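Local structure of exodeoxyribonuclease III (Archaeoglobus fulgidus, 2VOA) at residues G52-F57 and E72-V77; V135-F140 and L221-L226; F79-E84 and L121-R126. The protein is an AP endonuclease of the exonuclease III family, which cuts DNA at abasic sites and probably works with magnesium or manganese ions. The protein carries 1 engineered substitution. One frame throughout, in Å; residues are numbered along the deposited sequence.

Contact 1: residues G52-F57 and E72-V77; sequences GYHVVF and EEPEDV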
# COMPACT_ATOMS: atom_id res chain seq x y z
N GLY A 52 -22.25 0.81 -12.66
CA GLY A 52 -23.16 1.43 -13.61
C GLY A 52 -22.64 2.72 -14.23
O GLY A 52 -23.42 3.55 -14.70
N TYR A 53 -21.31 2.87 -14.26
CA TYR A 53 -20.68 4.02 -14.92
C TYR A 53 -19.94 3.65 -16.20
O TYR A 53 -19.14 2.71 -16.22
CB TYR A 53 -19.74 4.76 -13.95
CG TYR A 53 -20.49 5.71 -13.05
CD1 TYR A 53 -21.14 5.25 -11.89
CD2 TYR A 53 -20.59 7.07 -13.37
CE1 TYR A 53 -21.85 6.12 -11.06
CE2 TYR A 53 -21.30 7.96 -12.53
CZ TYR A 53 -21.93 7.47 -11.40
OH TYR A 53 -22.62 8.36 -10.60
N HIS A 54 -20.20 4.41 -17.26
CA HIS A 54 -19.31 4.45 -18.41
C HIS A 54 -18.06 5.18 -17.98
O HIS A 54 -18.11 6.04 -17.09
CB HIS A 54 -19.95 5.20 -19.57
CG HIS A 54 -21.16 4.53 -20.12
ND1 HIS A 54 -22.44 4.83 -19.69
CD2 HIS A 54 -21.29 3.57 -21.06
CE1 HIS A 54 -23.31 4.07 -20.34
NE2 HIS A 54 -22.64 3.30 -21.18
N VAL A 55 -16.94 4.84 -18.62
CA VAL A 55 -15.72 5.59 -18.37
C VAL A 55 -14.90 5.64 -19.66
O VAL A 55 -14.69 4.61 -20.34
CB VAL A 55 -14.92 5.04 -17.14
CG1 VAL A 55 -14.38 3.62 -17.39
CG2 VAL A 55 -13.82 6.00 -16.71
N VAL A 56 -14.50 6.86 -20.02
CA VAL A 56 -13.54 7.08 -21.11
C VAL A 56 -12.21 7.63 -20.56
O VAL A 56 -12.20 8.29 -19.51
CB VAL A 56 -14.14 7.97 -22.24
CG1 VAL A 56 -15.33 7.24 -22.90
CG2 VAL A 56 -14.60 9.31 -21.74
N PHE A 57 -11.11 7.32 -21.23
CA PHE A 57 -9.81 7.58 -20.62
C PHE A 57 -8.69 7.78 -21.61
O PHE A 57 -8.69 7.20 -22.70
CB PHE A 57 -9.46 6.47 -19.62
CG PHE A 57 -9.78 5.08 -20.13
CD1 PHE A 57 -8.84 4.37 -20.90
CD2 PHE A 57 -11.04 4.51 -19.89
CE1 PHE A 57 -9.14 3.09 -21.37
CE2 PHE A 57 -11.34 3.22 -20.37
CZ PHE A 57 -10.39 2.52 -21.11
N GLU A 72 -24.47 8.42 -18.52
CA GLU A 72 -24.83 8.32 -19.94
C GLU A 72 -23.59 8.02 -20.79
O GLU A 72 -22.47 8.43 -20.44
CB GLU A 72 -25.52 9.61 -20.41
CG GLU A 72 -26.91 9.85 -19.77
CD GLU A 72 -27.83 8.64 -19.94
OE1 GLU A 72 -27.88 8.07 -21.05
OE2 GLU A 72 -28.51 8.25 -18.96
N GLU A 73 -23.79 7.32 -21.90
CA GLU A 73 -22.66 6.98 -22.78
C GLU A 73 -22.05 8.21 -23.46
O GLU A 73 -22.74 8.93 -24.18
CB GLU A 73 -23.09 5.94 -23.82
CG GLU A 73 -21.93 5.40 -24.61
CD GLU A 73 -22.32 4.24 -25.49
OE1 GLU A 73 -23.52 4.10 -25.80
OE2 GLU A 73 -21.42 3.46 -25.87
N PRO A 74 -20.74 8.46 -23.21
CA PRO A 74 -20.06 9.56 -23.88
C PRO A 74 -20.04 9.39 -25.41
O PRO A 74 -19.92 8.26 -25.92
CB PRO A 74 -18.64 9.48 -23.33
CG PRO A 74 -18.79 8.85 -21.99
CD PRO A 74 -19.85 7.80 -22.23
N GLU A 75 -20.21 10.50 -26.11
CA GLU A 75 -20.10 10.55 -27.57
C GLU A 75 -19.04 11.54 -28.00
O GLU A 75 -18.61 12.39 -27.20
CB GLU A 75 -21.42 10.99 -28.21
CG GLU A 75 -22.61 10.84 -27.31
CD GLU A 75 -23.92 10.97 -28.03
OE1 GLU A 75 -24.11 11.98 -28.75
OE2 GLU A 75 -24.77 10.09 -27.84
N ASP A 76 -18.61 11.43 -29.26
CA ASP A 76 -17.71 12.42 -29.85
C ASP A 76 -16.47 12.65 -28.98
O ASP A 76 -16.11 13.80 -28.68
CB ASP A 76 -18.45 13.75 -30.10
CG ASP A 76 -19.66 13.59 -31.02
OD1 ASP A 76 -19.63 12.76 -31.96
OD2 ASP A 76 -20.66 14.31 -30.81
N VAL A 77 -15.84 11.56 -28.56
CA VAL A 77 -14.73 11.63 -27.62
C VAL A 77 -13.46 12.04 -28.37
O VAL A 77 -13.16 11.49 -29.45
CB VAL A 77 -14.50 10.26 -26.92
CG1 VAL A 77 -13.34 10.34 -25.94
CG2 VAL A 77 -15.77 9.79 -26.21
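With chi1 at -65°, His-54 swings CG anti to its own carbonyl carbon, and its second torsion turns the imidazole so that one face lies over the backbone of Glu-73. The other torsion that matters is chi1 of Val-56 (-64°), which brings CG1 down onto the ring of Pro-74. Over the His-54 face the evidence is a near-vertical approach: Glu-73 CA stands 3.7 Å above the ring plane, over its centre, and Glu-73 CB makes a CH-pi contact 3.9 Å from the ring centroid, 18° off the normal. Glu-73 then runs on extended, its carboxylate nearly parallel to the imidazole, with OE1 still 4.8 Å from His-54 NE2. No hydrogen bond joins the two segments. At the root of the imidazole, Pro-74 CD reaches His-54 CB at 3.7 Å. These contacts lie at the surface of the DNase I-like fold, where edge strand 54-60 of one six-stranded sheet meets the loop that leaves its neighbour 63-70 and crosses to strand 77-79 of the other sheet. With an alanine here in place of His-54 the imidazole is gone, and Glu-73 CB would probably lose the ring face it packs on, while Leu-71 O would be left without the weak bond from ND1. Further along, Val-56 CG1 lies 3.9 Å from Pro-74 CG, the two side chains running antiparallel where they pass. The same methyl sits 4.2 Å from Val-77 CG2, while strand 91-96 adds Ile-92, which touches Val-56, and Ala-94, which touches both Pro-74 and Val-77.

Contact 2: residues V135-F140 and L221-L226; sequences VDFRSF and LATPPL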
# COMPACT_ATOMS: atom_id res chain seq x y z
N VAL A 135 -15.62 26.00 -28.43
CA VAL A 135 -16.73 26.08 -27.46
C VAL A 135 -17.87 27.01 -27.91
O VAL A 135 -17.65 28.16 -28.31
CB VAL A 135 -16.25 26.50 -26.05
CG1 VAL A 135 -17.45 26.78 -25.13
CG2 VAL A 135 -15.37 25.42 -25.45
N ASP A 136 -19.10 26.50 -27.82
CA ASP A 136 -20.27 27.32 -28.12
C ASP A 136 -20.75 27.89 -26.79
O ASP A 136 -21.25 27.14 -25.95
CB ASP A 136 -21.35 26.48 -28.81
CG ASP A 136 -22.63 27.26 -29.07
OD1 ASP A 136 -22.69 28.46 -28.73
OD2 ASP A 136 -23.56 26.68 -29.67
N PHE A 137 -20.58 29.20 -26.61
CA PHE A 137 -20.89 29.81 -25.31
C PHE A 137 -22.38 30.06 -25.09
O PHE A 137 -22.78 30.43 -23.99
CB PHE A 137 -20.04 31.08 -25.08
CG PHE A 137 -18.62 30.77 -24.75
CD1 PHE A 137 -17.68 30.55 -25.76
CD2 PHE A 137 -18.23 30.63 -23.42
CE1 PHE A 137 -16.36 30.23 -25.43
CE2 PHE A 137 -16.93 30.30 -23.09
CZ PHE A 137 -15.99 30.10 -24.09
N ARG A 138 -23.18 29.84 -26.13
CA ARG A 138 -24.65 29.82 -26.02
C ARG A 138 -25.20 28.41 -25.78
O ARG A 138 -26.43 28.22 -25.72
CB ARG A 138 -25.30 30.41 -27.28
CG ARG A 138 -24.82 31.80 -27.63
CD ARG A 138 -25.92 32.59 -28.33
NE ARG A 138 -26.65 33.42 -27.36
CZ ARG A 138 -27.94 33.76 -27.46
NH1 ARG A 138 -28.69 33.34 -28.47
NH2 ARG A 138 -28.48 34.52 -26.51
N SER A 139 -24.30 27.42 -25.70
CA SER A 139 -24.67 26.04 -25.35
C SER A 139 -24.23 25.72 -23.93
O SER A 139 -23.48 26.49 -23.31
CB SER A 139 -24.01 25.03 -26.30
OG SER A 139 -22.62 24.80 -25.99
N PHE A 140 -24.67 24.57 -23.42
CA PHE A 140 -24.15 24.05 -22.16
C PHE A 140 -22.81 23.34 -22.36
O PHE A 140 -22.74 22.31 -23.03
CB PHE A 140 -25.11 23.02 -21.55
CG PHE A 140 -26.42 23.57 -21.07
CD1 PHE A 140 -27.42 22.67 -20.67
CD2 PHE A 140 -26.67 24.94 -20.97
CE1 PHE A 140 -28.67 23.14 -20.20
CE2 PHE A 140 -27.92 25.43 -20.50
CZ PHE A 140 -28.92 24.51 -20.12
N LEU A 221 -15.76 25.14 -14.61
CA LEU A 221 -16.09 26.38 -15.31
C LEU A 221 -17.23 26.10 -16.25
O LEU A 221 -17.14 25.18 -17.06
CB LEU A 221 -14.88 26.90 -16.09
CG LEU A 221 -13.59 27.33 -15.37
CD1 LEU A 221 -13.87 28.02 -14.05
CD2 LEU A 221 -12.69 26.20 -15.14
N ALA A 222 -18.32 26.86 -16.13
CA ALA A 222 -19.50 26.59 -16.95
C ALA A 222 -19.80 27.77 -17.88
O ALA A 222 -19.55 28.94 -17.53
CB ALA A 222 -20.70 26.31 -16.03
N THR A 223 -20.33 27.47 -19.07
CA THR A 223 -20.72 28.54 -19.98
C THR A 223 -21.88 29.31 -19.36
O THR A 223 -22.54 28.78 -18.46
CB THR A 223 -21.18 27.97 -21.34
OG1 THR A 223 -22.17 26.94 -21.12
CG2 THR A 223 -19.98 27.43 -22.12
N PRO A 224 -22.10 30.57 -19.79
CA PRO A 224 -23.15 31.37 -19.11
C PRO A 224 -24.54 30.72 -18.91
O PRO A 224 -25.06 30.80 -17.80
CB PRO A 224 -23.21 32.68 -19.91
CG PRO A 224 -21.85 32.76 -20.62
CD PRO A 224 -21.39 31.33 -20.84
N PRO A 225 -25.13 30.07 -19.95
CA PRO A 225 -26.49 29.53 -19.78
C PRO A 225 -26.53 28.36 -18.79
O PRO A 225 -27.54 28.17 -18.11
CB PRO A 225 -26.89 29.05 -21.18
CG PRO A 225 -25.74 29.23 -22.05
CD PRO A 225 -24.58 29.77 -21.29
N LEU A 226 -25.45 27.60 -18.71
CA LEU A 226 -25.34 26.53 -17.73
C LEU A 226 -25.05 27.08 -16.32
O LEU A 226 -25.66 26.66 -15.33
CB LEU A 226 -24.30 25.51 -18.17
CG LEU A 226 -24.16 24.31 -17.22
CD1 LEU A 226 -25.55 23.62 -17.02
CD2 LEU A 226 -23.12 23.32 -17.72
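Thr-223 and Ser-139 supply the polar link between these segments: Thr-223 OG1 donates to Ser-139 O at 2.6 Å, approaching in the carbonyl plane with a C=O...donor angle of 147°. A chi1 of 51° sets OG1 between the backbone N and the carbonyl carbon of Thr-223, and the same oxygen is also hydrogen-bonded to Ala-141 N. Although Thr-223 stands at the N-cap position of helix 224-227, its hydroxyl makes no capping bond. The acceptor is presented by a type I beta turn from Asp-136 to Ser-139. Asp-136 O takes both Ser-139 N and Ser-139 OG, the latter at 2.7 Å, and Asp-136 OD1 accepts from Arg-138 N in an Asx turn, met from above the carboxylate plane.

The remaining contacts are van der Waals, mostly between apolar side chains. Phe-137 CD2 lies 3.9 Å from Thr-223 CG2, and Pro-224 CD approaches that ring edge-on. Pro-225 CD touches the turn's carbonyl, 3.3 Å from Phe-137 O. The ring of Phe-140 is met at one face and at its edge: Leu-226 CD1 makes a CH-pi contact over the face, 4.2 Å from the centroid and 12° off the normal, while Pro-225 CB lies in plane, 3.8 Å from Phe-140 CE2.

Away from the annotated sites, the contact joins the turn between helix 115-134 and strand 141-144 to the passage from strand 218-222 into helix 224-227. Both strands belong to one sheet of the two-sheet DNase I-like fold; Thr-223 extends their antiparallel pairing through its backbone bond with Ala-141, and Leu-226 packs on Phe-255 of strand 251-255 in the second sheet.

Contact 3: residues F79-E84 and L121-R126; sequences FGLDSE and LQWLER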
# COMPACT_ATOMS: atom_id res chain seq x y z
N PHE A 79 -9.12 13.50 -27.68
CA PHE A 79 -8.00 13.57 -26.74
C PHE A 79 -7.00 14.64 -27.17
O PHE A 79 -6.66 14.76 -28.36
CB PHE A 79 -7.23 12.23 -26.68
CG PHE A 79 -8.11 11.01 -26.53
CD1 PHE A 79 -8.12 10.01 -27.52
CD2 PHE A 79 -8.95 10.86 -25.43
CE1 PHE A 79 -8.95 8.89 -27.38
CE2 PHE A 79 -9.78 9.74 -25.30
CZ PHE A 79 -9.77 8.77 -26.25
N GLY A 80 -6.51 15.38 -26.19
CA GLY A 80 -5.42 16.33 -26.40
C GLY A 80 -5.84 17.66 -27.02
O GLY A 80 -6.99 17.84 -27.44
N LEU A 81 -4.90 18.60 -27.02
CA LEU A 81 -5.05 19.84 -27.76
C LEU A 81 -4.99 19.56 -29.27
O LEU A 81 -4.57 18.47 -29.67
CB LEU A 81 -3.95 20.83 -27.34
CG LEU A 81 -4.13 21.43 -25.93
CD1 LEU A 81 -2.84 22.13 -25.49
CD2 LEU A 81 -5.31 22.42 -25.90
N ASP A 82 -5.43 20.51 -30.09
CA ASP A 82 -5.44 20.32 -31.55
C ASP A 82 -4.16 20.82 -32.25
O ASP A 82 -4.14 21.05 -33.47
CB ASP A 82 -6.70 20.93 -32.16
CG ASP A 82 -6.81 22.43 -31.93
OD1 ASP A 82 -6.20 22.96 -30.97
OD2 ASP A 82 -7.54 23.08 -32.70
N SER A 83 -3.09 20.97 -31.48
CA SER A 83 -1.77 21.31 -32.01
C SER A 83 -0.67 20.59 -31.21
O SER A 83 -0.91 20.14 -30.09
CB SER A 83 -1.54 22.82 -31.97
OG SER A 83 -1.58 23.29 -30.64
N GLU A 84 0.52 20.52 -31.79
CA GLU A 84 1.66 19.79 -31.23
C GLU A 84 2.38 20.60 -30.14
O GLU A 84 2.60 21.80 -30.32
CB GLU A 84 2.62 19.43 -32.38
CG GLU A 84 3.19 18.03 -32.32
CD GLU A 84 2.11 16.97 -32.17
OE1 GLU A 84 2.07 16.31 -31.10
OE2 GLU A 84 1.28 16.80 -33.11
N LEU A 121 2.82 28.03 -19.45
CA LEU A 121 2.26 29.29 -20.00
C LEU A 121 1.83 29.07 -21.44
O LEU A 121 0.75 29.48 -21.84
CB LEU A 121 3.25 30.45 -19.87
CG LEU A 121 3.67 30.83 -18.42
CD1 LEU A 121 4.73 31.97 -18.43
CD2 LEU A 121 2.43 31.17 -17.57
N GLN A 122 2.69 28.42 -22.22
CA GLN A 122 2.35 28.12 -23.60
C GLN A 122 1.09 27.24 -23.70
O GLN A 122 0.28 27.42 -24.61
CB GLN A 122 3.56 27.48 -24.29
CG GLN A 122 4.70 28.47 -24.47
CD GLN A 122 6.04 27.80 -24.74
OE1 GLN A 122 7.09 28.43 -24.60
NE2 GLN A 122 6.01 26.53 -25.12
N TRP A 123 0.92 26.30 -22.76
CA TRP A 123 -0.23 25.37 -22.73
C TRP A 123 -1.51 26.14 -22.49
O TRP A 123 -2.51 25.94 -23.19
CB TRP A 123 -0.05 24.33 -21.62
CG TRP A 123 -0.65 22.97 -21.93
CD1 TRP A 123 -0.03 21.94 -22.59
CD2 TRP A 123 -1.97 22.49 -21.60
NE1 TRP A 123 -0.87 20.86 -22.68
CE2 TRP A 123 -2.07 21.16 -22.08
CE3 TRP A 123 -3.08 23.06 -20.94
CZ2 TRP A 123 -3.23 20.37 -21.93
CZ3 TRP A 123 -4.24 22.27 -20.78
CH2 TRP A 123 -4.30 20.95 -21.27
N LEU A 124 -1.46 27.07 -21.52
CA LEU A 124 -2.62 27.93 -21.24
C LEU A 124 -2.97 28.84 -22.43
O LEU A 124 -4.15 29.07 -22.71
CB LEU A 124 -2.40 28.75 -19.96
CG LEU A 124 -2.47 27.93 -18.66
CD1 LEU A 124 -1.96 28.81 -17.52
CD2 LEU A 124 -3.91 27.38 -18.38
N GLU A 125 -1.96 29.30 -23.17
CA GLU A 125 -2.23 30.09 -24.37
C GLU A 125 -2.87 29.21 -25.47
O GLU A 125 -3.83 29.59 -26.14
CB GLU A 125 -0.94 30.74 -24.89
CG GLU A 125 -1.06 31.43 -26.26
CD GLU A 125 -1.86 32.74 -26.23
OE1 GLU A 125 -1.99 33.37 -27.32
OE2 GLU A 125 -2.33 33.16 -25.14
N ARG A 126 -2.32 28.01 -25.65
CA ARG A 126 -2.90 27.07 -26.61
C ARG A 126 -4.33 26.71 -26.23
O ARG A 126 -5.20 26.67 -27.09
CB ARG A 126 -2.02 25.82 -26.73
CG ARG A 126 -0.67 26.09 -27.40
CD ARG A 126 -0.10 24.79 -27.94
NE ARG A 126 0.37 23.89 -26.89
CZ ARG A 126 0.36 22.56 -27.00
NH1 ARG A 126 -0.11 21.99 -28.10
NH2 ARG A 126 0.81 21.80 -26.02
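Leu-81 CD1 is a methyl shared by two flat groups, the indole of Trp-123 and the guanidinium of Arg-126. Over one face of the indole it makes a CH-pi contact 3.7 Å from the centroid of the five-membered ring, 17° off the normal. It also sits over the centre of one guanidinium face, 3.6 Å from Arg-126 CZ. Glu-84 O lies over the opposite guanidinium face, and Ser-83 O comes to its edge in the plane. This is packing of helix 115-134 of the DNase I-like fold against the loop that links the sheet strands 77-79 and 91-96.

The geometry separates a straight hydrogen bond from a bent one. Arg-126 NH1 points at Ser-83 OG with an N-H...O angle of 164° over 3.2 Å, and the hydroxyl oxygen lies almost in the guanidinium plane. The approach of NH1 to Ser-83 O is shorter, 2.8 Å, yet its angle of 116° makes that bond weak. A bend at chi3 turns the end of Arg-126 toward the loop. Its other terminal nitrogen, NH2, is hydrogen-bonded to Pro-85 O and forms a long, weak ion pair with Asp-87. Partners at both NH1 and NH2 are likely to restrict the guanidinium's rotation.

Asp-87 also accepts from Trp-123 NE1, which is likely to help orient the indole that Leu-81 packs on. The Trp-123 side chain lies about 7 Å from that of Tyr-105, a predicted active-site residue. The aliphatic part of Arg-126 also touches the loop, with CD 3.4 Å from Ser-83 OG.

Followed from the N terminus, the chain first makes contact 1, closing the short excursion of strands 54-60 and 63-70 before it crosses to the second sheet. Contact 3 opens almost at once, at 79-84, and closes a longer loop when helix 115-134 returns past it at 121-126. Contact 2 starts just beyond the end of that helix, at 135-140, and closes 81 residues later at 221-226. The three loops run in series, neither nesting nor crossing. Contact 1 joins the two sheets at one edge, contact 3 seats the helix on the second sheet's connecting loop, and contact 2 ties the turn after that helix to the start of helix 224-227, just past strand 218-222. Contacts 1 and 3 touch where Phe-57 O packs on Phe-79 CE2.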